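Local coordinates for protein endo-beta-mannanase (Opitutaceae bacterium TAV5, PDB 7BOB) that probably acts as an exo-beta-1,4-mannosidase of glycoside hydrolase family 5, hydrolysing beta-1,4-mannosidic linkages in manno-oligosaccharides, and assembles as a homotrimer, at residues A[71-76]-A[127-132]; A[248-253]-A[561-566]. One frame throughout, in Å; residues are numbered along the deposited sequence.

Contact 1: A[71-76]-A[127-132]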
loop_
_atom_site.group_PDB
_atom_site.type_symbol
_atom_site.label_atom_id
_atom_site.label_comp_id
_atom_site.label_asym_id
_atom_site.label_seq_id
_atom_site.Cartn_x
_atom_site.Cartn_y
_atom_site.Cartn_z
ATOM N N GLY A 71 0.274 -36.930 13.962
ATOM C CA GLY A 71 0.443 -38.349 13.697
ATOM C C GLY A 71 -0.574 -39.270 14.340
ATOM O O GLY A 71 -0.516 -40.484 14.118
ATOM N N GLU A 72 -1.497 -38.741 15.133
ATOM C CA GLU A 72 -2.549 -39.532 15.764
ATOM C C GLU A 72 -3.852 -39.257 15.027
ATOM O O GLU A 72 -4.434 -38.178 15.171
ATOM C CB GLU A 72 -2.684 -39.165 17.238
ATOM C CG GLU A 72 -1.405 -39.291 18.027
ATOM C CD GLU A 72 -1.655 -39.158 19.507
ATOM O OE1 GLU A 72 -2.639 -39.767 19.986
ATOM O OE2 GLU A 72 -0.891 -38.434 20.179
ATOM N N TYR A 73 -4.307 -40.219 14.243
ATOM C CA TYR A 73 -5.514 -40.044 13.453
ATOM C C TYR A 73 -6.719 -40.584 14.210
ATOM O O TYR A 73 -6.669 -41.680 14.774
ATOM C CB TYR A 73 -5.363 -40.739 12.097
ATOM C CG TYR A 73 -4.126 -40.294 11.346
ATOM C CD1 TYR A 73 -4.114 -39.102 10.632
ATOM C CD2 TYR A 73 -2.965 -41.052 11.367
ATOM C CE1 TYR A 73 -2.974 -38.683 9.952
ATOM C CE2 TYR A 73 -1.823 -40.643 10.698
ATOM C CZ TYR A 73 -1.835 -39.461 9.991
ATOM O OH TYR A 73 -0.706 -39.054 9.319
ATOM N N ASP A 74 -7.806 -39.807 14.223
ATOM C CA ASP A 74 -8.980 -40.169 15.016
ATOM C C ASP A 74 -9.707 -41.346 14.373
ATOM O O ASP A 74 -10.236 -41.238 13.257
ATOM C CB ASP A 74 -9.915 -38.970 15.172
ATOM C CG ASP A 74 -11.004 -39.199 16.211
ATOM O OD1 ASP A 74 -11.707 -40.215 16.102
ATOM O OD2 ASP A 74 -11.187 -38.365 17.125
ATOM N N ALA A 75 -9.759 -42.469 15.098
ATOM C CA ALA A 75 -10.385 -43.668 14.549
ATOM C C ALA A 75 -11.892 -43.498 14.387
ATOM O O ALA A 75 -12.477 -44.080 13.470
ATOM C CB ALA A 75 -10.069 -44.882 15.427
ATOM N N THR A 76 -12.545 -42.725 15.254
ATOM C CA THR A 76 -13.979 -42.520 15.072
ATOM C C THR A 76 -14.272 -41.790 13.761
ATOM O O THR A 76 -15.207 -42.150 13.037
ATOM C CB THR A 76 -14.560 -41.733 16.243
ATOM O OG1 THR A 76 -14.304 -42.434 17.457
ATOM C CG2 THR A 76 -16.076 -41.551 16.070
ATOM N N ILE A 127 4.906 -29.564 5.700
ATOM C CA ILE A 127 5.048 -30.356 4.487
ATOM C C ILE A 127 5.028 -31.843 4.830
ATOM O O ILE A 127 4.235 -32.616 4.275
ATOM C CB ILE A 127 6.317 -29.946 3.723
ATOM C CG1 ILE A 127 6.123 -28.553 3.110
ATOM C CG2 ILE A 127 6.605 -30.915 2.603
ATOM C CD1 ILE A 127 7.347 -28.002 2.379
ATOM N N GLU A 128 5.850 -32.255 5.801
ATOM C CA GLU A 128 5.880 -33.664 6.189
ATOM C C GLU A 128 4.537 -34.113 6.752
ATOM O O GLU A 128 3.969 -35.105 6.288
ATOM C CB GLU A 128 7.016 -33.912 7.189
ATOM C CG GLU A 128 8.418 -33.762 6.569
ATOM C CD GLU A 128 8.457 -34.150 5.079
ATOM O OE1 GLU A 128 8.099 -35.299 4.727
ATOM O OE2 GLU A 128 8.849 -33.302 4.248
ATOM N N ARG A 129 4.005 -33.392 7.747
ATOM C CA ARG A 129 2.702 -33.757 8.304
ATOM C C ARG A 129 1.612 -33.756 7.233
ATOM O O ARG A 129 0.703 -34.594 7.266
ATOM C CB ARG A 129 2.324 -32.813 9.444
ATOM C CG ARG A 129 3.159 -32.981 10.700
ATOM C CD ARG A 129 2.644 -34.119 11.580
ATOM N NE ARG A 129 3.251 -35.411 11.238
ATOM C CZ ARG A 129 2.551 -36.501 10.944
ATOM N NH1 ARG A 129 1.230 -36.443 10.969
ATOM N NH2 ARG A 129 3.158 -37.646 10.635
ATOM N N GLY A 130 1.686 -32.833 6.272
ATOM C CA GLY A 130 0.688 -32.811 5.216
ATOM C C GLY A 130 0.773 -34.027 4.313
ATOM O O GLY A 130 -0.247 -34.641 3.987
ATOM N N ALA A 131 1.990 -34.405 3.914
ATOM C CA ALA A 131 2.164 -35.588 3.076
ATOM C C ALA A 131 1.635 -36.836 3.775
ATOM O O ALA A 131 0.883 -37.623 3.187
ATOM C CB ALA A 131 3.640 -35.762 2.713
ATOM N N ALA A 132 2.006 -37.029 5.041
ATOM C CA ALA A 132 1.538 -38.212 5.758
ATOM C C ALA A 132 0.021 -38.221 5.851
ATOM O O ALA A 132 -0.612 -39.269 5.689
ATOM C CB ALA A 132 2.161 -38.264 7.147
#

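Contact 2: A[248-253]-A[561-566]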
loop_
_atom_site.group_PDB
_atom_site.type_symbol
_atom_site.label_atom_id
_atom_site.label_comp_id
_atom_site.label_asym_id
_atom_site.label_seq_id
_atom_site.Cartn_x
_atom_site.Cartn_y
_atom_site.Cartn_z
ATOM N N HIS A 248 -15.076 -9.946 -7.864
ATOM C CA HIS A 248 -14.440 -9.970 -9.174
ATOM C C HIS A 248 -13.776 -8.626 -9.441
ATOM O O HIS A 248 -14.205 -7.604 -8.895
ATOM C CB HIS A 248 -15.471 -10.269 -10.273
ATOM C CG HIS A 248 -16.243 -11.521 -10.015
ATOM N ND1 HIS A 248 -15.827 -12.755 -10.471
ATOM C CD2 HIS A 248 -17.363 -11.742 -9.291
ATOM C CE1 HIS A 248 -16.672 -13.683 -10.059
ATOM N NE2 HIS A 248 -17.613 -13.097 -9.341
ATOM N N PRO A 249 -12.743 -8.592 -10.290
ATOM C CA PRO A 249 -12.031 -7.331 -10.525
ATOM C C PRO A 249 -12.791 -6.343 -11.404
ATOM O O PRO A 249 -12.357 -5.188 -11.506
ATOM C CB PRO A 249 -10.734 -7.788 -11.199
ATOM C CG PRO A 249 -11.145 -9.008 -11.950
ATOM C CD PRO A 249 -12.140 -9.707 -11.042
ATOM N N VAL A 250 -13.870 -6.762 -12.066
ATOM C CA VAL A 250 -14.799 -5.869 -12.751
ATOM C C VAL A 250 -16.150 -6.013 -12.068
ATOM O O VAL A 250 -16.652 -7.128 -11.918
ATOM C CB VAL A 250 -14.918 -6.195 -14.250
ATOM C CG1 VAL A 250 -15.840 -5.187 -14.932
ATOM C CG2 VAL A 250 -13.544 -6.220 -14.901
ATOM N N GLN A 251 -16.742 -4.899 -11.680
ATOM C CA GLN A 251 -17.944 -4.905 -10.848
ATOM C C GLN A 251 -19.190 -4.992 -11.732
ATOM O O GLN A 251 -19.613 -3.998 -12.331
ATOM C CB GLN A 251 -17.960 -3.652 -9.982
ATOM C CG GLN A 251 -18.762 -3.768 -8.725
ATOM C CD GLN A 251 -17.900 -4.089 -7.550
ATOM O OE1 GLN A 251 -16.711 -4.409 -7.709
ATOM N NE2 GLN A 251 -18.480 -4.033 -6.350
ATOM N N GLY A 252 -19.786 -6.183 -11.827
ATOM C CA GLY A 252 -21.069 -6.326 -12.482
ATOM C C GLY A 252 -22.212 -5.894 -11.582
ATOM O O GLY A 252 -22.021 -5.452 -10.453
ATOM N N SER A 253 -23.434 -6.056 -12.085
ATOM C CA SER A 253 -24.621 -5.587 -11.378
ATOM C C SER A 253 -25.537 -6.701 -10.892
ATOM O O SER A 253 -26.596 -6.404 -10.327
ATOM C CB SER A 253 -25.405 -4.596 -12.243
ATOM O OG SER A 253 -24.530 -3.587 -12.730
ATOM N N SER A 561 -9.427 2.699 -20.430
ATOM C CA SER A 561 -10.259 3.889 -20.612
ATOM C C SER A 561 -11.729 3.582 -20.368
ATOM O O SER A 561 -12.405 4.294 -19.618
ATOM C CB SER A 561 -10.067 4.489 -22.013
ATOM O OG SER A 561 -8.707 4.587 -22.402
ATOM N N PHE A 562 -12.237 2.534 -20.999
ATOM C CA PHE A 562 -13.618 2.142 -20.748
ATOM C C PHE A 562 -13.852 1.842 -19.264
ATOM O O PHE A 562 -14.849 2.290 -18.678
ATOM C CB PHE A 562 -13.966 0.930 -21.598
ATOM C CG PHE A 562 -14.045 1.218 -23.078
ATOM C CD1 PHE A 562 -13.998 2.527 -23.558
ATOM C CD2 PHE A 562 -14.206 0.181 -23.984
ATOM C CE1 PHE A 562 -14.079 2.769 -24.890
ATOM C CE2 PHE A 562 -14.288 0.421 -25.323
ATOM C CZ PHE A 562 -14.224 1.730 -25.786
ATOM N N LEU A 563 -12.931 1.099 -18.635
ATOM C CA LEU A 563 -13.095 0.770 -17.223
ATOM C C LEU A 563 -13.040 2.014 -16.342
ATOM O O LEU A 563 -13.762 2.077 -15.342
ATOM C CB LEU A 563 -12.049 -0.260 -16.782
ATOM C CG LEU A 563 -12.293 -1.708 -17.247
ATOM C CD1 LEU A 563 -11.045 -2.543 -17.107
ATOM C CD2 LEU A 563 -13.452 -2.359 -16.525
ATOM N N SER A 564 -12.231 3.029 -16.708
ATOM C CA SER A 564 -12.203 4.269 -15.926
ATOM C C SER A 564 -13.516 5.032 -15.984
ATOM O O SER A 564 -13.754 5.887 -15.125
ATOM C CB SER A 564 -11.050 5.184 -16.382
ATOM O OG SER A 564 -11.315 5.757 -17.661
ATOM N N GLN A 565 -14.370 4.765 -16.973
ATOM C CA GLN A 565 -15.674 5.414 -17.081
ATOM C C GLN A 565 -16.810 4.495 -16.652
ATOM O O GLN A 565 -17.962 4.679 -17.075
ATOM C CB GLN A 565 -15.887 5.958 -18.500
ATOM C CG GLN A 565 -14.696 6.828 -19.012
ATOM C CD GLN A 565 -14.388 8.038 -18.105
ATOM O OE1 GLN A 565 -13.277 8.178 -17.569
ATOM N NE2 GLN A 565 -15.383 8.897 -17.919
ATOM N N TRP A 566 -16.498 3.554 -15.762
ATOM C CA TRP A 566 -17.487 2.613 -15.251
ATOM C C TRP A 566 -18.751 3.251 -14.683
ATOM O O TRP A 566 -19.840 2.687 -14.908
ATOM C CB TRP A 566 -16.844 1.709 -14.194
ATOM C CG TRP A 566 -17.532 0.383 -14.100
ATOM C CD1 TRP A 566 -18.242 -0.102 -13.038
ATOM C CD2 TRP A 566 -17.619 -0.606 -15.128
ATOM N NE1 TRP A 566 -18.737 -1.349 -13.334
ATOM C CE2 TRP A 566 -18.371 -1.677 -14.616
ATOM C CE3 TRP A 566 -17.111 -0.699 -16.429
ATOM C CZ2 TRP A 566 -18.639 -2.820 -15.362
ATOM C CZ3 TRP A 566 -17.372 -1.828 -17.161
ATOM C CH2 TRP A 566 -18.129 -2.880 -16.629
#

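Contact 1: A[71-76]-A[127-132]
Arg129 and Tyr73 are the long side chains that join the loop leading into helix 75-89 to helix 124-141, neighbouring helices of the (beta/alpha)8 barrel that follow its second and third strands. The polar part of the contact gathers on Glu67, earlier in the same loop. Arg129 NH1 makes a salt bridge to Glu67 OE2, and the same oxygen accepts a hydrogen bond from Gly71 N. This explains why two donors, Gly71 N and Arg129 NH1, can sit only 3.2 Å apart without bonding to each other: both are turned to one carboxylate, whose negative charge probably eases their closeness. The guanidinium gets there on a folded chain, bent at chi2 (-83°) and again at chi3 (89°), and Pro70 and Trp113 touch this side chain.

Close approaches do the rest. Arg129 NH1 lies 3.4 Å from Gly71 CA, and CZ of the same arginine is 3.9 Å from that carbon. Tyr73 brings its hydroxyl end to the helix: OH meets the edge of the guanidinium, near its plane, 3.6 Å from Arg129 NH1. That same OH reaches Ala132, lying 3.7 Å from its CB. Ala132 O, also near the hydroxyl, accepts a hydrogen bond from Thr136 OG1 within its own helix. Tyr73 also packs on Glu67, the residue that holds the arginine.

Capping fixes the far end of the loop. Asp74 is the N-cap of helix 75-89; its OD1 accepts from Met77 N and, in a weak, bent bond (N-H...O angle 122°), from Thr76 N at 2.8 Å.

Contact 2: A[248-253]-A[561-566]
A chi1 of -153° sets CG of Trp566 anti to its backbone N, and -177° does the same for CG1 of Val250; these settings bring the indole and the methyl together. They join the loop after strand 237-241 of the (beta/alpha)8 barrel to the end of helix 558-564 and the turn just after it, in the C-terminal alpha/beta domain, making an interdomain contact. Val250 CG1 rests 3.7 Å from Trp566 CH2, the two side chains crossing at about a right angle. The same methyl lies 4.0 Å from Leu563 CD2, so the valine fits against leucine and indole together. Leu415 of helix 406-422 also packs on the tryptophan, while Gly518 of a second subunit touches Gln251, placing the loop near a trimer interface. With an alanine at Trp566, the Gln251 carbonyl would probably lose its indole donor and a gap would open beside Val250 CG1. A single hydrogen bond joins the segments: Trp566 NE1 donates to Gln251 O at 3.0 Å, moderately bent at 139°. The acceptor lies near the indole plane, and NE1 approaches in the carbonyl plane, on a lone pair of Gln251 O.

Contact 1 and contact 2 lie on opposite sides of the chain's centre, their centres 45 Å apart and their nearest atoms about 30 Å apart, and they share no helix or strand. The first is a surface contact inside the barrel domain, between the loop entering one barrel helix and the next helix; the second is partly buried and ties that barrel to the C-terminal domain, next to another subunit. Their chemistry follows. At 71-76 with 127-132, the polar grip is indirect, through a carboxylate outside both segments. Between 248-253 and 561-566 the surfaces are mainly apolar, and the polar link runs directly from an indole to a backbone carbonyl.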